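Local structure of SusD homolog (Bacteroides ovatus, 4F53) at residues C269-Y274 with E280-K285; N275-E280 with N373-G378. The protein probably binds glycans, perhaps mucin O-glycans, as a SusD/RagB-family outer-membrane lipoprotein. All coordinates share one frame; numbering follows the deposited sequence.

Interaction 1. Residues C269-Y274 with E280-K285; sequences CYMNAY and EAYYDK
Met271, present as selenomethionine, runs from helix 265-273 to two consecutive tyrosines: the methyl meets Tyr282, CB meets Tyr283, and selenium touches both. The terminal methyl goes to Tyr282: Met271 CE lies 3.7 Å from CD2 of that ring, with CE2 next along the same side, and the two side chains cross at about a right angle. The flank of the chain goes to Tyr283, whose OH lies 3.4 Å from Met271 SE and 3.5 Å from Met271 CB. Selenium is near both rings, 5.0 Å from the Tyr282 centroid and 5.1 Å from the Tyr283 centroid. In each case it is well off the ring normal, by 64° at Tyr282, so these are oblique Met-aromatic contacts. Met271 is extended through chi2 and bends only at its last torsion (chi3 76°), which turns the methyl toward the CD2-CE2 side of Tyr282. Tyr283 is the first residue to leave the helix, and its ring, with CG between the backbone N and carbonyl carbon (chi1 42°), reaches back to Met271. Its hydroxyl is buried here with no polar partner in the model, whereas that of Tyr282 bonds to the carbonyl of Ile436. An alanine at Tyr283 removes the ring and hydroxyl beside Met271 CB and SE, which would probably open a gap there and leave the selenium end freer to turn. The contact is buried, made without polar bonds between the two segments, and joins the end of helix 265-273 to the short helix 279-282. Helix 423-438 borders both through Ile436, whose side chain touches Met271 and whose carbonyl holds Tyr282; Phe439, just past that helix, stacks on Tyr282. Tyr270, one residue before Met271, meets Trp435 of the same helix.

Interaction 2. Residues N275-E280 with N373-G378; sequences NDPRRE and NGITSG
Ile375 sets its CD1 methyl against both the carbonyl oxygen of Pro277 and the aliphatic stem of Arg278, 3.5 Å from Pro277 O and from Arg278 CG. The isoleucine and arginine chains cross at about a right angle, while Pro277 CB adds a looser apolar contact to CD1. A second, lighter touch comes from Asn373, whose ND2 lies 4.0 Å from Arg278 CD; that amide nitrogen is itself bonded to the carbonyl of Ser369. Behind this first shell, Asp276 fixes the arginine. Arg278 bends at chi3 (-73°) and presents NE and NH2 side-on to the carboxylate, one nitrogen to each oxygen through its syn lone pair. NE meets Asp276 OD1 at 2.8 Å in a nearly straight bond lying in the guanidinium plane, and NH2 meets Asp276 OD2 at 2.7 Å, with that oxygen tilted out of the guanidinium plane. OD1 also accepts the backbone N of Arg278 on its anti side, so the aspartate holds both ends of the residue. Further out, Ser369 OG bonds Arg278 NH1 and Gln433 OE1 bonds NH2, and Phe370 packs on Pro277, Arg278 and Ile375. Asp276 forms an Asx turn and opens a type I beta turn into helix 279-282; against this capped start rests the loop after helix 358-372, a helix that ends in a Schellman motif with Gly374 at C-prime.

Interactions 1 and 2 lie with their centres 9 Å apart and share helix 279-282. Several direct links join them. Probable hydrogen bonds run from Asp276 N to Met271 O (2.9 Å) and from Arg279 NH1 to Asn272 OD1 (2.8 Å), tying the helical turn of interaction 1 to the capped start of interaction 2. The methyl of Met271 also packs near the backbone of Arg279, while Tyr282 CE1 comes within 3.2 Å of Asn373 OD1. Ile436 of helix 423-438 touches Met271, Asp276 and Arg278, spanning both contacts. A bound calcium ion lies about 11 Å from the side chain of Ile375, too far for coordination by that residue.

Interaction 1. Residues C269-Y274 with E280-K285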
loop_
_atom_site.group_PDB
_atom_site.type_symbol
_atom_site.label_atom_id
_atom_site.label_comp_id
_atom_site.label_asym_id
_atom_site.label_seq_id
_atom_site.Cartn_x
_atom_site.Cartn_y
_atom_site.Cartn_z
ATOM N N CYS A 269 10.791 9.072 12.735
ATOM C CA CYS A 269 10.465 9.128 14.169
ATOM C C CYS A 269 10.450 7.720 14.800
ATOM O O CYS A 269 11.074 7.514 15.837
ATOM C CB CYS A 269 9.144 9.846 14.402
ATOM S SG CYS A 269 9.282 11.644 14.356
ATOM N N TYR A 270 9.755 6.764 14.164
ATOM C CA TYR A 270 9.686 5.387 14.653
ATOM C C TYR A 270 11.028 4.680 14.545
ATOM O O TYR A 270 11.459 4.042 15.489
ATOM C CB TYR A 270 8.642 4.568 13.863
ATOM C CG TYR A 270 7.211 4.808 14.298
ATOM C CD1 TYR A 270 6.674 4.140 15.393
ATOM C CD2 TYR A 270 6.375 5.662 13.579
ATOM C CE1 TYR A 270 5.354 4.344 15.791
ATOM C CE2 TYR A 270 5.046 5.867 13.962
ATOM C CZ TYR A 270 4.546 5.208 15.075
ATOM O OH TYR A 270 3.248 5.358 15.453
HETATM N N MSE A 271 11.691 4.816 13.383
HETATM C CA MSE A 271 12.916 4.080 13.090
HETATM C C MSE A 271 14.107 4.608 13.851
HETATM O O MSE A 271 14.933 3.795 14.247
HETATM C CB MSE A 271 13.142 3.988 11.591
HETATM C CG MSE A 271 12.051 3.142 10.940
HETATM SE SE MSE A 271 12.263 3.006 9.041
HETATM C CE MSE A 271 13.682 1.762 9.032
ATOM N N ASN A 272 14.140 5.910 14.175
ATOM C CA ASN A 272 15.184 6.484 15.048
ATOM C C ASN A 272 14.970 6.009 16.483
ATOM O O ASN A 272 15.917 5.563 17.099
ATOM C CB ASN A 272 15.214 8.030 14.991
ATOM C CG ASN A 272 15.886 8.543 13.747
ATOM O OD1 ASN A 272 16.654 7.847 13.104
ATOM N ND2 ASN A 272 15.660 9.778 13.396
ATOM N N ALA A 273 13.705 6.022 16.989
ATOM C CA ALA A 273 13.385 5.573 18.355
ATOM C C ALA A 273 13.796 4.120 18.571
ATOM O O ALA A 273 14.226 3.763 19.665
ATOM C CB ALA A 273 11.905 5.725 18.617
ATOM N N TYR A 274 13.655 3.281 17.523
ATOM C CA TYR A 274 13.997 1.864 17.624
ATOM C C TYR A 274 15.444 1.569 17.214
ATOM O O TYR A 274 15.812 0.390 17.190
ATOM C CB TYR A 274 13.026 1.020 16.771
ATOM C CG TYR A 274 11.561 1.230 17.097
ATOM C CD1 TYR A 274 11.154 1.606 18.380
ATOM C CD2 TYR A 274 10.577 0.992 16.148
ATOM C CE1 TYR A 274 9.813 1.839 18.670
ATOM C CE2 TYR A 274 9.230 1.166 16.444
ATOM C CZ TYR A 274 8.850 1.607 17.702
ATOM O OH TYR A 274 7.509 1.757 17.989
ATOM N N GLU A 280 19.496 2.453 7.104
ATOM C CA GLU A 280 20.525 2.436 6.072
ATOM C C GLU A 280 20.052 1.636 4.851
ATOM O O GLU A 280 20.506 1.920 3.756
ATOM C CB GLU A 280 21.889 1.927 6.609
ATOM C CG GLU A 280 21.919 0.464 7.055
ATOM C CD GLU A 280 22.775 0.044 8.252
ATOM O OE1 GLU A 280 23.866 0.632 8.446
ATOM O OE2 GLU A 280 22.388 -0.932 8.946
ATOM N N ALA A 281 19.103 0.697 5.004
ATOM C CA ALA A 281 18.652 -0.015 3.813
ATOM C C ALA A 281 17.615 0.798 3.024
ATOM O O ALA A 281 17.537 0.666 1.810
ATOM C CB ALA A 281 18.095 -1.381 4.181
ATOM N N TYR A 282 16.829 1.644 3.702
ATOM C CA TYR A 282 15.708 2.403 3.119
ATOM C C TYR A 282 16.072 3.780 2.617
ATOM O O TYR A 282 15.554 4.217 1.588
ATOM C CB TYR A 282 14.600 2.602 4.171
ATOM C CG TYR A 282 13.815 1.380 4.579
ATOM C CD1 TYR A 282 14.106 0.124 4.045
ATOM C CD2 TYR A 282 12.740 1.483 5.453
ATOM C CE1 TYR A 282 13.327 -0.990 4.352
ATOM C CE2 TYR A 282 11.962 0.371 5.774
ATOM C CZ TYR A 282 12.268 -0.863 5.228
ATOM O OH TYR A 282 11.529 -1.964 5.550
ATOM N N TYR A 283 16.877 4.519 3.386
ATOM C CA TYR A 283 17.122 5.888 3.000
ATOM C C TYR A 283 18.455 6.394 3.497
ATOM O O TYR A 283 19.171 5.687 4.190
ATOM C CB TYR A 283 15.958 6.794 3.510
ATOM C CG TYR A 283 15.465 6.509 4.920
ATOM C CD1 TYR A 283 16.212 6.888 6.033
ATOM C CD2 TYR A 283 14.235 5.889 5.140
ATOM C CE1 TYR A 283 15.760 6.637 7.326
ATOM C CE2 TYR A 283 13.786 5.612 6.428
ATOM C CZ TYR A 283 14.541 6.011 7.517
ATOM O OH TYR A 283 14.070 5.830 8.787
ATOM N N ASP A 284 18.777 7.645 3.141
ATOM C CA ASP A 284 20.025 8.287 3.508
ATOM C C ASP A 284 19.831 9.344 4.572
ATOM O O ASP A 284 18.720 9.792 4.817
ATOM C CB ASP A 284 20.646 8.947 2.264
ATOM C CG ASP A 284 21.301 7.985 1.290
ATOM O OD1 ASP A 284 22.090 7.145 1.737
ATOM O OD2 ASP A 284 21.124 8.169 0.070
ATOM N N LYS A 285 20.940 9.782 5.174
ATOM C CA LYS A 285 20.922 10.893 6.115
ATOM C C LYS A 285 20.644 12.182 5.317
ATOM O O LYS A 285 20.770 12.222 4.080
ATOM C CB LYS A 285 22.235 10.974 6.907
ATOM C CG LYS A 285 22.443 9.759 7.805
ATOM C CD LYS A 285 23.426 10.039 8.905
ATOM C CE LYS A 285 23.749 8.776 9.664
ATOM N NZ LYS A 285 24.813 9.003 10.674
#

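Interaction 2. Residues N275-E280 with N373-G378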
loop_
_atom_site.group_PDB
_atom_site.type_symbol
_atom_site.label_atom_id
_atom_site.label_comp_id
_atom_site.label_asym_id
_atom_site.label_seq_id
_atom_site.Cartn_x
_atom_site.Cartn_y
_atom_site.Cartn_z
ATOM N N ASN A 275 16.258 2.611 16.859
ATOM C CA ASN A 275 17.651 2.470 16.358
ATOM C C ASN A 275 17.661 1.397 15.279
ATOM O O ASN A 275 18.446 0.463 15.314
ATOM C CB ASN A 275 18.647 2.139 17.494
ATOM C CG ASN A 275 18.762 3.250 18.512
ATOM O OD1 ASN A 275 19.182 4.371 18.193
ATOM N ND2 ASN A 275 18.347 2.983 19.752
ATOM N N ASP A 276 16.666 1.477 14.387
ATOM C CA ASP A 276 16.428 0.490 13.355
ATOM C C ASP A 276 17.567 0.421 12.326
ATOM O O ASP A 276 17.858 1.418 11.648
ATOM C CB ASP A 276 15.088 0.783 12.688
ATOM C CG ASP A 276 14.418 -0.417 12.067
ATOM O OD1 ASP A 276 15.093 -1.153 11.324
ATOM O OD2 ASP A 276 13.211 -0.597 12.290
ATOM N N PRO A 277 18.196 -0.772 12.173
ATOM C CA PRO A 277 19.242 -0.926 11.133
ATOM C C PRO A 277 18.683 -0.935 9.701
ATOM O O PRO A 277 19.463 -0.895 8.760
ATOM C CB PRO A 277 19.920 -2.264 11.474
ATOM C CG PRO A 277 18.939 -3.007 12.242
ATOM C CD PRO A 277 17.997 -2.027 12.931
ATOM N N ARG A 278 17.363 -0.941 9.521
ATOM C CA ARG A 278 16.766 -0.847 8.174
ATOM C C ARG A 278 16.804 0.588 7.697
ATOM O O ARG A 278 16.488 0.827 6.549
ATOM C CB ARG A 278 15.330 -1.395 8.117
ATOM C CG ARG A 278 15.269 -2.903 8.302
ATOM C CD ARG A 278 13.868 -3.329 8.578
ATOM N NE ARG A 278 13.455 -2.944 9.926
ATOM C CZ ARG A 278 12.364 -3.401 10.512
ATOM N NH1 ARG A 278 11.583 -4.266 9.886
ATOM N NH2 ARG A 278 12.058 -3.020 11.742
ATOM N N ARG A 279 17.213 1.548 8.551
ATOM C CA ARG A 279 17.336 2.961 8.134
ATOM C C ARG A 279 18.297 3.082 6.970
ATOM O O ARG A 279 17.917 3.655 5.939
ATOM C CB ARG A 279 17.773 3.890 9.274
ATOM C CG ARG A 279 16.600 4.240 10.190
ATOM C CD ARG A 279 17.069 4.980 11.438
ATOM N NE ARG A 279 18.080 4.199 12.158
ATOM C CZ ARG A 279 18.768 4.647 13.203
ATOM N NH1 ARG A 279 18.573 5.878 13.658
ATOM N NH2 ARG A 279 19.662 3.869 13.795
ATOM N N GLU A 280 19.496 2.453 7.104
ATOM C CA GLU A 280 20.525 2.436 6.072
ATOM C C GLU A 280 20.052 1.636 4.851
ATOM O O GLU A 280 20.506 1.920 3.756
ATOM C CB GLU A 280 21.889 1.927 6.609
ATOM C CG GLU A 280 21.919 0.464 7.055
ATOM C CD GLU A 280 22.775 0.044 8.252
ATOM O OE1 GLU A 280 23.866 0.632 8.446
ATOM O OE2 GLU A 280 22.388 -0.932 8.946
ATOM N N ASN A 373 16.103 -6.969 3.604
ATOM C CA ASN A 373 16.864 -5.731 3.491
ATOM C C ASN A 373 18.353 -5.955 3.657
ATOM O O ASN A 373 19.098 -4.982 3.794
ATOM C CB ASN A 373 16.321 -4.710 4.495
ATOM C CG ASN A 373 14.964 -4.185 4.062
ATOM O OD1 ASN A 373 14.835 -3.487 3.062
ATOM N ND2 ASN A 373 13.905 -4.588 4.729
ATOM N N GLY A 374 18.776 -7.225 3.560
ATOM C CA GLY A 374 20.172 -7.640 3.617
ATOM C C GLY A 374 20.855 -7.426 4.945
ATOM O O GLY A 374 22.078 -7.357 4.979
ATOM N N ILE A 375 20.092 -7.335 6.053
ATOM C CA ILE A 375 20.697 -7.139 7.370
ATOM C C ILE A 375 21.008 -8.511 7.966
ATOM O O ILE A 375 20.115 -9.300 8.230
ATOM C CB ILE A 375 19.821 -6.240 8.277
ATOM C CG1 ILE A 375 19.580 -4.898 7.578
ATOM C CG2 ILE A 375 20.483 -6.051 9.656
ATOM C CD1 ILE A 375 18.509 -4.227 8.061
ATOM N N THR A 376 22.288 -8.780 8.168
ATOM C CA THR A 376 22.792 -10.079 8.615
ATOM C C THR A 376 23.055 -10.155 10.132
ATOM O O THR A 376 23.193 -11.265 10.656
ATOM C CB THR A 376 24.045 -10.433 7.818
ATOM O OG1 THR A 376 24.951 -9.318 7.865
ATOM C CG2 THR A 376 23.720 -10.783 6.353
ATOM N N SER A 377 23.081 -9.008 10.842
ATOM C CA SER A 377 23.299 -9.019 12.292
ATOM C C SER A 377 22.411 -7.986 13.034
ATOM O O SER A 377 21.923 -7.014 12.432
ATOM C CB SER A 377 24.776 -8.789 12.617
ATOM O OG SER A 377 25.132 -7.416 12.568
ATOM N N GLY A 378 22.241 -8.226 14.339
ATOM C CA GLY A 378 21.529 -7.341 15.257
ATOM C C GLY A 378 20.023 -7.488 15.397
ATOM O O GLY A 378 19.389 -6.602 15.972
#